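General Secretion Pathway Protein (PDB 4G54) probably binds peptidoglycan in the periplasm as part of the Vibrio vulnificus type II secretion system. Local coordinates at residues T28-G33 / L80-H85; E148-L153 / R194-L199; E161-K164 / F168-E171. One frame throughout, in Å; residues are numbered along the deposited sequence.

In the fold
From the N terminus, contact 1 comes first. It joins the start of helix 30-40 to strand 79-85 and closes a loop with 46 residues between its segments; the strand belongs to the C39-like region. Contact 2 opens after contact 1 has closed. It brings helix 145-158 back to helix 193-202, in the putative peptidoglycan-binding region. Contact 3 falls between the two ends of contact 2. It closes a short loop with three residues between its segments and ties the loop after helix 145-158 to the start of helix 170-182. Contacts 2 and 3 touch, with centres about 12 Å apart. Contact 1 lies across the chain's centre from both, about 30 Å from contact 2 between centres.

Contact 1: residues T28-G33 / L80-H85; sequences TTRAQG and LLTLQH
Leu80 holds CG trans to its backbone N (chi1 -176°), which carries both methyls from the strand to the first turn of the helix. Leu80 CD1 comes to 3.5 Å from Gly33 CA, and CD2 also faces the Gly33 backbone. Gly33 has no side chain, and the methyl rests directly on the main chain. Arg30 also has CG trans to N (chi1 -168°). Arg30 CG lies 4.0 Å from Leu80 CD2. The arginine chain then bends at chi3 and brings the guanidinium near Thr82, with Arg30 NH1 3.8 Å from Thr82 OG1. That distance is no bond. Both groups instead meet Glu125 OE2, by a salt bridge from Arg30 and a hydrogen bond with Thr82. Arg30 NH1 also bonds Thr127 OG1. The contact thus packs helix 30-40 against the antiparallel sheet, consistent with the helix-on-sheet build of the C39-like, clan CA fold. The helix start is capped: Thr29 OG1, at the N-cap, accepts Gln32 N at 3.0 Å. Gln32 OE1 in turn takes Thr28 N, which approaches from above the carbonyl plane. Tyr91 of strand 88-97 touches both Arg30 and Thr82.

Contact 2: residues E148-L153 / R194-L199; sequences EVLDQL and RTLARL
Leu150 and Leu199 meet through their methyls, Leu150 CD1 lying 3.7 Å from Leu199 CD2. The same Leu150 CD1 also meets Leu196 CD2, at 3.8 Å. One methyl of helix 145-158 therefore touches two leucines that lie three residues apart on helix 193-202. The Leu150 side chain crosses each of them at about a right angle. Leu199 keeps CG trans to its backbone N (chi1 178°), which aims it at helix 145-158. Leu199 CD2 sits between Leu150 CD1 and Leu153 CB, 3.8 Å from the latter atom. Leu199 CD1 reaches the main chain, 3.7 Å from Leu153 O. All four leucines are buried, and no hydrogen bond crosses between the segments.

The helices themselves stay well apart. Their local axes come no closer than 11.7 Å and make an angle of 57°, so the leucine side chains span the gap. The CA atoms of Leu153 and Leu199 are 7.2 Å apart, against 8.5 Å for Leu150 and Leu196. Helix 170-182 supplies further apolar cover, with Leu172 against Leu150 and Phe179 against Leu199. This three-helix packing is consistent with the putative peptidoglycan-binding domain.

Away from this packed face the character changes. Gln152 and Arg194 are exposed and do not touch the opposite segment. Their polar side chains contrast with the four leucines, which are closed in between the helices. Asp151 points away from helix 193-202 but is buried, and its carboxylate holds the backbone of the following loop. Asp151 OD1 accepts Leu163 N at 2.8 Å, and OD2 accepts Thr165 N.

Contact 3: residues E161-K164 / F168-E171; sequences EPLK and FNAE
Leu163 sets one methyl over the flat face of the Glu171 carboxylate. Leu163 CD2 lies 3.5 Å from Glu171 CD, and it stands 3.7 Å from both Glu171 OE1 and Glu171 OE2. The methyl is thus centred over the group and not at its edge. The two side chains run obliquely across each other. The glutamate is extended beyond CG, and its aliphatic part also meets the leucine, with Glu171 CG 4.0 Å from Leu163 CD2. The second methyl, Leu163 CD1, lies between the two residues, 4.0 Å from Asn169 OD1 and 4.1 Å from Glu171 CG. Asn169 has CG between its backbone N and carbonyl carbon (chi1 59°). This turns the amide back over the helix start, where OD1 accepts Leu172 N. Asn169 is the N-cap of helix 170-182, and Glu171 sits in its first turn. The leucine therefore bridges the cap and that turn, from the loop that follows helix 145-158. Leu172 and Arg175 of the same helix touch Leu163 as well. The contact lies at the surface, and Glu171 is exposed. No hydrogen bond or salt bridge joins the two segments. The contact is van der Waals packing of a leucine on the aliphatic stem and carboxylate face of Glu171 and on the amide oxygen of Asn169. The negative Glu171 near the N-terminal helix end is probably favoured by the helix dipole.

Contact 1: residues T28-G33 / L80-H85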
loop_
_atom_site.group_PDB
_atom_site.type_symbol
_atom_site.label_atom_id
_atom_site.label_comp_id
_atom_site.label_asym_id
_atom_site.label_seq_id
_atom_site.Cartn_x
_atom_site.Cartn_y
_atom_site.Cartn_z
ATOM N N THR A 28 -2.271 18.990 -7.918
ATOM C CA THR A 28 -2.528 20.019 -6.919
ATOM C C THR A 28 -3.596 19.682 -5.888
ATOM O O THR A 28 -3.822 20.461 -4.963
ATOM C CB THR A 28 -2.923 21.354 -7.629
ATOM O OG1 THR A 28 -4.108 21.094 -8.380
ATOM C CG2 THR A 28 -1.834 21.756 -8.586
ATOM N N THR A 29 -4.218 18.509 -6.003
ATOM C CA THR A 29 -5.161 18.058 -5.000
ATOM C C THR A 29 -4.855 16.651 -4.647
ATOM O O THR A 29 -4.267 15.894 -5.469
ATOM C CB THR A 29 -6.627 18.077 -5.468
ATOM O OG1 THR A 29 -6.828 17.091 -6.487
ATOM C CG2 THR A 29 -7.012 19.430 -6.035
ATOM N N ARG A 30 -5.282 16.298 -3.431
ATOM C CA ARG A 30 -5.051 14.942 -2.928
ATOM C C ARG A 30 -5.791 13.943 -3.826
ATOM O O ARG A 30 -5.273 12.890 -4.109
ATOM C CB ARG A 30 -5.457 14.831 -1.484
ATOM C CG ARG A 30 -4.931 13.491 -0.890
ATOM C CD ARG A 30 -5.396 13.139 0.527
ATOM N NE ARG A 30 -5.556 14.266 1.431
ATOM C CZ ARG A 30 -4.610 14.755 2.192
ATOM N NH1 ARG A 30 -3.395 14.199 2.217
ATOM N NH2 ARG A 30 -4.879 15.830 2.988
ATOM N N ALA A 31 -6.997 14.287 -4.267
ATOM C CA ALA A 31 -7.771 13.364 -5.091
ATOM C C ALA A 31 -7.035 13.107 -6.406
ATOM O O ALA A 31 -7.003 11.977 -6.856
ATOM C CB ALA A 31 -9.156 13.962 -5.361
ATOM N N GLN A 32 -6.427 14.115 -6.998
ATOM C CA GLN A 32 -5.640 13.926 -8.201
ATOM C C GLN A 32 -4.460 12.965 -7.943
ATOM O O GLN A 32 -4.196 11.999 -8.722
ATOM C CB GLN A 32 -5.068 15.299 -8.656
ATOM C CG GLN A 32 -4.530 15.261 -9.972
ATOM C CD GLN A 32 -4.149 16.623 -10.416
ATOM O OE1 GLN A 32 -4.351 17.636 -9.677
ATOM N NE2 GLN A 32 -3.589 16.689 -11.629
ATOM N N GLY A 33 -3.752 13.209 -6.831
ATOM C CA GLY A 33 -2.656 12.288 -6.447
ATOM C C GLY A 33 -3.093 10.885 -6.208
ATOM O O GLY A 33 -2.385 9.943 -6.570
ATOM N N LEU A 80 1.576 8.501 -1.339
ATOM C CA LEU A 80 1.437 9.862 -1.938
ATOM C C LEU A 80 2.043 10.872 -0.936
ATOM O O LEU A 80 1.642 10.829 0.263
ATOM C CB LEU A 80 -0.046 10.178 -2.157
ATOM C CG LEU A 80 -0.296 11.540 -2.877
ATOM C CD1 LEU A 80 0.111 11.424 -4.401
ATOM C CD2 LEU A 80 -1.819 11.827 -2.760
ATOM N N LEU A 81 3.025 11.665 -1.402
ATOM C CA LEU A 81 3.686 12.617 -0.491
ATOM C C LEU A 81 2.963 13.958 -0.653
ATOM O O LEU A 81 2.693 14.408 -1.764
ATOM C CB LEU A 81 5.165 12.829 -0.878
ATOM C CG LEU A 81 5.983 11.539 -0.888
ATOM C CD1 LEU A 81 7.441 11.966 -1.157
ATOM C CD2 LEU A 81 5.847 10.770 0.410
ATOM N N THR A 82 2.694 14.662 0.443
ATOM C CA THR A 82 2.204 16.039 0.382
ATOM C C THR A 82 3.431 16.916 0.387
ATOM O O THR A 82 4.226 16.894 1.387
ATOM C CB THR A 82 1.287 16.352 1.602
ATOM O OG1 THR A 82 0.149 15.443 1.630
ATOM C CG2 THR A 82 0.736 17.829 1.506
ATOM N N LEU A 83 3.550 17.772 -0.633
ATOM C CA LEU A 83 4.661 18.761 -0.663
ATOM C C LEU A 83 4.085 20.138 -0.276
ATOM O O LEU A 83 2.928 20.451 -0.600
ATOM C CB LEU A 83 5.298 18.778 -2.036
ATOM C CG LEU A 83 5.850 17.416 -2.545
ATOM C CD1 LEU A 83 6.633 17.640 -3.865
ATOM C CD2 LEU A 83 6.722 16.769 -1.487
ATOM N N GLN A 84 4.854 20.931 0.473
ATOM C CA GLN A 84 4.338 22.229 0.932
ATOM C C GLN A 84 5.450 23.230 0.607
ATOM O O GLN A 84 6.629 22.927 0.795
ATOM C CB GLN A 84 3.896 22.238 2.448
ATOM C CG GLN A 84 3.598 20.798 3.092
ATOM C CD GLN A 84 2.534 20.664 4.255
ATOM O OE1 GLN A 84 1.892 21.660 4.667
ATOM N NE2 GLN A 84 2.345 19.381 4.770
ATOM N N HIS A 85 5.073 24.368 0.010
ATOM C CA HIS A 85 6.035 25.453 -0.264
ATOM C C HIS A 85 5.309 26.778 -0.229
ATOM O O HIS A 85 4.430 27.069 -1.064
ATOM C CB HIS A 85 6.793 25.283 -1.581
ATOM C CG HIS A 85 7.752 26.398 -1.866
ATOM N ND1 HIS A 85 8.888 26.611 -1.106
ATOM C CD2 HIS A 85 7.736 27.369 -2.814
ATOM C CE1 HIS A 85 9.529 27.670 -1.577
ATOM N NE2 HIS A 85 8.857 28.141 -2.619
#

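Contact 2: residues E148-L153 / R194-L199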
loop_
_atom_site.group_PDB
_atom_site.type_symbol
_atom_site.label_atom_id
_atom_site.label_comp_id
_atom_site.label_asym_id
_atom_site.label_seq_id
_atom_site.Cartn_x
_atom_site.Cartn_y
_atom_site.Cartn_z
ATOM N N GLU A 148 -8.485 -18.742 2.839
ATOM C CA GLU A 148 -7.549 -18.964 1.751
ATOM C C GLU A 148 -6.722 -17.738 1.514
ATOM O O GLU A 148 -5.495 -17.805 1.216
ATOM C CB GLU A 148 -8.305 -19.306 0.432
ATOM C CG GLU A 148 -9.291 -20.426 0.609
ATOM C CD GLU A 148 -10.203 -20.650 -0.624
ATOM O OE1 GLU A 148 -10.252 -19.816 -1.557
ATOM O OE2 GLU A 148 -10.888 -21.700 -0.613
ATOM N N VAL A 149 -7.355 -16.543 1.591
ATOM C CA VAL A 149 -6.598 -15.327 1.457
ATOM C C VAL A 149 -5.573 -15.040 2.585
ATOM O O VAL A 149 -4.432 -14.703 2.298
ATOM C CB VAL A 149 -7.588 -14.082 1.415
ATOM C CG1 VAL A 149 -6.828 -12.755 1.472
ATOM C CG2 VAL A 149 -8.385 -14.172 0.110
ATOM N N LEU A 150 -5.962 -15.361 3.838
ATOM C CA LEU A 150 -5.035 -15.347 4.996
ATOM C C LEU A 150 -3.809 -16.248 4.728
ATOM O O LEU A 150 -2.656 -15.791 4.880
ATOM C CB LEU A 150 -5.824 -15.787 6.281
ATOM C CG LEU A 150 -4.868 -15.830 7.441
ATOM C CD1 LEU A 150 -4.116 -14.555 7.751
ATOM C CD2 LEU A 150 -5.675 -16.333 8.684
ATOM N N ASP A 151 -4.121 -17.437 4.203
ATOM C CA ASP A 151 -3.072 -18.464 3.985
ATOM C C ASP A 151 -2.082 -17.836 2.926
ATOM O O ASP A 151 -0.824 -17.866 3.112
ATOM C CB ASP A 151 -3.792 -19.695 3.533
ATOM C CG ASP A 151 -2.861 -20.909 3.210
ATOM O OD1 ASP A 151 -1.810 -21.070 3.868
ATOM O OD2 ASP A 151 -3.268 -21.654 2.259
ATOM N N GLN A 152 -2.613 -17.265 1.852
ATOM C CA GLN A 152 -1.770 -16.756 0.812
ATOM C C GLN A 152 -0.952 -15.561 1.300
ATOM O O GLN A 152 0.266 -15.464 0.942
ATOM C CB GLN A 152 -2.641 -16.308 -0.400
ATOM C CG GLN A 152 -3.290 -17.561 -1.017
ATOM C CD GLN A 152 -2.279 -18.485 -1.789
ATOM O OE1 GLN A 152 -1.207 -18.035 -2.265
ATOM N NE2 GLN A 152 -2.632 -19.814 -1.904
ATOM N N LEU A 153 -1.569 -14.652 2.090
ATOM C CA LEU A 153 -0.820 -13.442 2.543
ATOM C C LEU A 153 0.273 -13.856 3.525
ATOM O O LEU A 153 1.378 -13.328 3.520
ATOM C CB LEU A 153 -1.842 -12.506 3.272
ATOM C CG LEU A 153 -2.767 -11.808 2.325
ATOM C CD1 LEU A 153 -3.858 -11.054 3.157
ATOM C CD2 LEU A 153 -2.009 -10.809 1.456
ATOM N N ARG A 194 -4.876 -6.350 15.187
ATOM C CA ARG A 194 -3.477 -5.851 15.091
ATOM C C ARG A 194 -2.692 -6.757 14.067
ATOM O O ARG A 194 -1.915 -6.235 13.259
ATOM C CB ARG A 194 -2.826 -5.901 16.434
ATOM C CG ARG A 194 -1.492 -5.167 16.342
ATOM C CD ARG A 194 -0.776 -5.345 17.692
ATOM N NE ARG A 194 0.388 -4.412 17.627
ATOM C CZ ARG A 194 1.422 -4.427 18.474
ATOM N NH1 ARG A 194 2.398 -3.487 18.346
ATOM N NH2 ARG A 194 1.499 -5.292 19.440
ATOM N N THR A 195 -2.977 -8.063 14.102
ATOM C CA THR A 195 -2.233 -9.031 13.300
ATOM C C THR A 195 -2.623 -8.866 11.830
ATOM O O THR A 195 -1.728 -8.785 10.957
ATOM C CB THR A 195 -2.613 -10.415 13.742
ATOM O OG1 THR A 195 -2.177 -10.521 15.139
ATOM C CG2 THR A 195 -1.905 -11.516 12.928
ATOM N N LEU A 196 -3.924 -8.809 11.533
ATOM C CA LEU A 196 -4.341 -8.627 10.087
ATOM C C LEU A 196 -3.990 -7.212 9.567
ATOM O O LEU A 196 -3.647 -7.106 8.359
ATOM C CB LEU A 196 -5.830 -8.870 9.955
ATOM C CG LEU A 196 -6.241 -10.374 10.101
ATOM C CD1 LEU A 196 -7.808 -10.498 10.046
ATOM C CD2 LEU A 196 -5.617 -11.253 8.974
ATOM N N ALA A 197 -3.971 -6.170 10.430
ATOM C CA ALA A 197 -3.603 -4.860 9.934
ATOM C C ALA A 197 -2.126 -4.857 9.555
ATOM O O ALA A 197 -1.824 -4.317 8.475
ATOM C CB ALA A 197 -3.888 -3.756 10.959
ATOM N N ARG A 198 -1.275 -5.434 10.403
ATOM C CA ARG A 198 0.128 -5.470 10.030
ATOM C C ARG A 198 0.376 -6.318 8.806
ATOM O O ARG A 198 1.116 -5.884 7.930
ATOM C CB ARG A 198 0.873 -6.046 11.212
ATOM C CG ARG A 198 2.453 -6.135 11.062
ATOM C CD ARG A 198 3.091 -4.706 11.000
ATOM N NE ARG A 198 2.922 -4.090 12.330
ATOM C CZ ARG A 198 3.591 -4.381 13.454
ATOM N NH1 ARG A 198 3.255 -3.828 14.641
ATOM N NH2 ARG A 198 4.584 -5.261 13.485
ATOM N N LEU A 199 -0.265 -7.512 8.732
ATOM C CA LEU A 199 -0.022 -8.412 7.604
ATOM C C LEU A 199 -0.385 -7.724 6.278
ATOM O O LEU A 199 0.398 -7.751 5.298
ATOM C CB LEU A 199 -0.913 -9.667 7.784
ATOM C CG LEU A 199 -0.776 -10.640 6.633
ATOM C CD1 LEU A 199 0.666 -11.241 6.545
ATOM C CD2 LEU A 199 -1.749 -11.776 6.963
#

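Contact 3: residues E161-K164 / F168-E171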
loop_
_atom_site.group_PDB
_atom_site.type_symbol
_atom_site.label_atom_id
_atom_site.label_comp_id
_atom_site.label_asym_id
_atom_site.label_seq_id
_atom_site.Cartn_x
_atom_site.Cartn_y
_atom_site.Cartn_z
ATOM N N GLU A 161 5.822 -21.329 1.862
ATOM C CA GLU A 161 4.718 -21.918 1.049
ATOM C C GLU A 161 3.403 -21.877 1.772
ATOM O O GLU A 161 3.337 -22.083 2.982
ATOM C CB GLU A 161 5.092 -23.394 0.729
ATOM C CG GLU A 161 6.383 -23.482 -0.119
ATOM C CD GLU A 161 6.151 -22.882 -1.489
ATOM O OE1 GLU A 161 5.063 -23.124 -2.047
ATOM O OE2 GLU A 161 7.002 -22.106 -2.009
ATOM N N PRO A 162 2.304 -21.610 1.030
ATOM C CA PRO A 162 0.988 -21.706 1.657
ATOM C C PRO A 162 0.539 -23.117 1.911
ATOM O O PRO A 162 1.139 -24.070 1.305
ATOM C CB PRO A 162 0.049 -21.048 0.634
ATOM C CG PRO A 162 0.750 -21.171 -0.681
ATOM C CD PRO A 162 2.269 -21.138 -0.380
ATOM N N LEU A 163 -0.402 -23.280 2.852
ATOM C CA LEU A 163 -0.958 -24.584 3.115
ATOM C C LEU A 163 -1.960 -25.006 2.044
ATOM O O LEU A 163 -2.231 -26.258 1.964
ATOM C CB LEU A 163 -1.719 -24.609 4.472
ATOM C CG LEU A 163 -0.795 -24.206 5.633
ATOM C CD1 LEU A 163 -1.654 -24.307 6.857
ATOM C CD2 LEU A 163 0.411 -25.182 5.795
ATOM N N LYS A 164 -2.514 -24.053 1.251
ATOM C CA LYS A 164 -3.683 -24.359 0.340
ATOM C C LYS A 164 -4.845 -24.872 1.183
ATOM O O LYS A 164 -5.454 -25.915 0.883
ATOM C CB LYS A 164 -3.356 -25.302 -0.824
ATOM C CG LYS A 164 -2.193 -24.644 -1.623
ATOM C CD LYS A 164 -1.903 -25.482 -2.916
ATOM C CE LYS A 164 -0.458 -25.234 -3.402
ATOM N NZ LYS A 164 -0.147 -26.019 -4.702
ATOM N N PHE A 168 -9.249 -22.811 8.807
ATOM C CA PHE A 168 -8.257 -22.262 9.751
ATOM C C PHE A 168 -8.035 -23.422 10.731
ATOM O O PHE A 168 -8.756 -23.618 11.719
ATOM C CB PHE A 168 -8.834 -20.957 10.421
ATOM C CG PHE A 168 -7.799 -20.139 11.206
ATOM C CD1 PHE A 168 -6.868 -20.730 12.051
ATOM C CD2 PHE A 168 -7.859 -18.742 11.099
ATOM C CE1 PHE A 168 -5.955 -19.891 12.763
ATOM C CE2 PHE A 168 -6.953 -17.927 11.763
ATOM C CZ PHE A 168 -6.031 -18.464 12.674
ATOM N N ASN A 169 -6.940 -24.137 10.461
ATOM C CA ASN A 169 -6.599 -25.339 11.230
ATOM C C ASN A 169 -5.445 -25.147 12.181
ATOM O O ASN A 169 -4.927 -24.024 12.332
ATOM C CB ASN A 169 -6.384 -26.511 10.232
ATOM C CG ASN A 169 -5.293 -26.209 9.234
ATOM O OD1 ASN A 169 -4.461 -25.337 9.449
ATOM N ND2 ASN A 169 -5.282 -26.962 8.115
ATOM N N ALA A 170 -4.981 -26.195 12.839
ATOM C CA ALA A 170 -3.937 -26.053 13.850
ATOM C C ALA A 170 -2.657 -25.560 13.221
ATOM O O ALA A 170 -1.937 -24.744 13.835
ATOM C CB ALA A 170 -3.749 -27.424 14.604
ATOM N N GLU A 171 -2.363 -26.006 12.002
ATOM C CA GLU A 171 -1.095 -25.602 11.385
ATOM C C GLU A 171 -1.167 -24.140 10.940
ATOM O O GLU A 171 -0.201 -23.364 11.122
ATOM C CB GLU A 171 -0.798 -26.526 10.217
ATOM C CG GLU A 171 0.606 -26.201 9.675
ATOM C CD GLU A 171 1.135 -27.151 8.625
ATOM O OE1 GLU A 171 0.326 -28.003 8.118
ATOM O OE2 GLU A 171 2.369 -27.060 8.312
#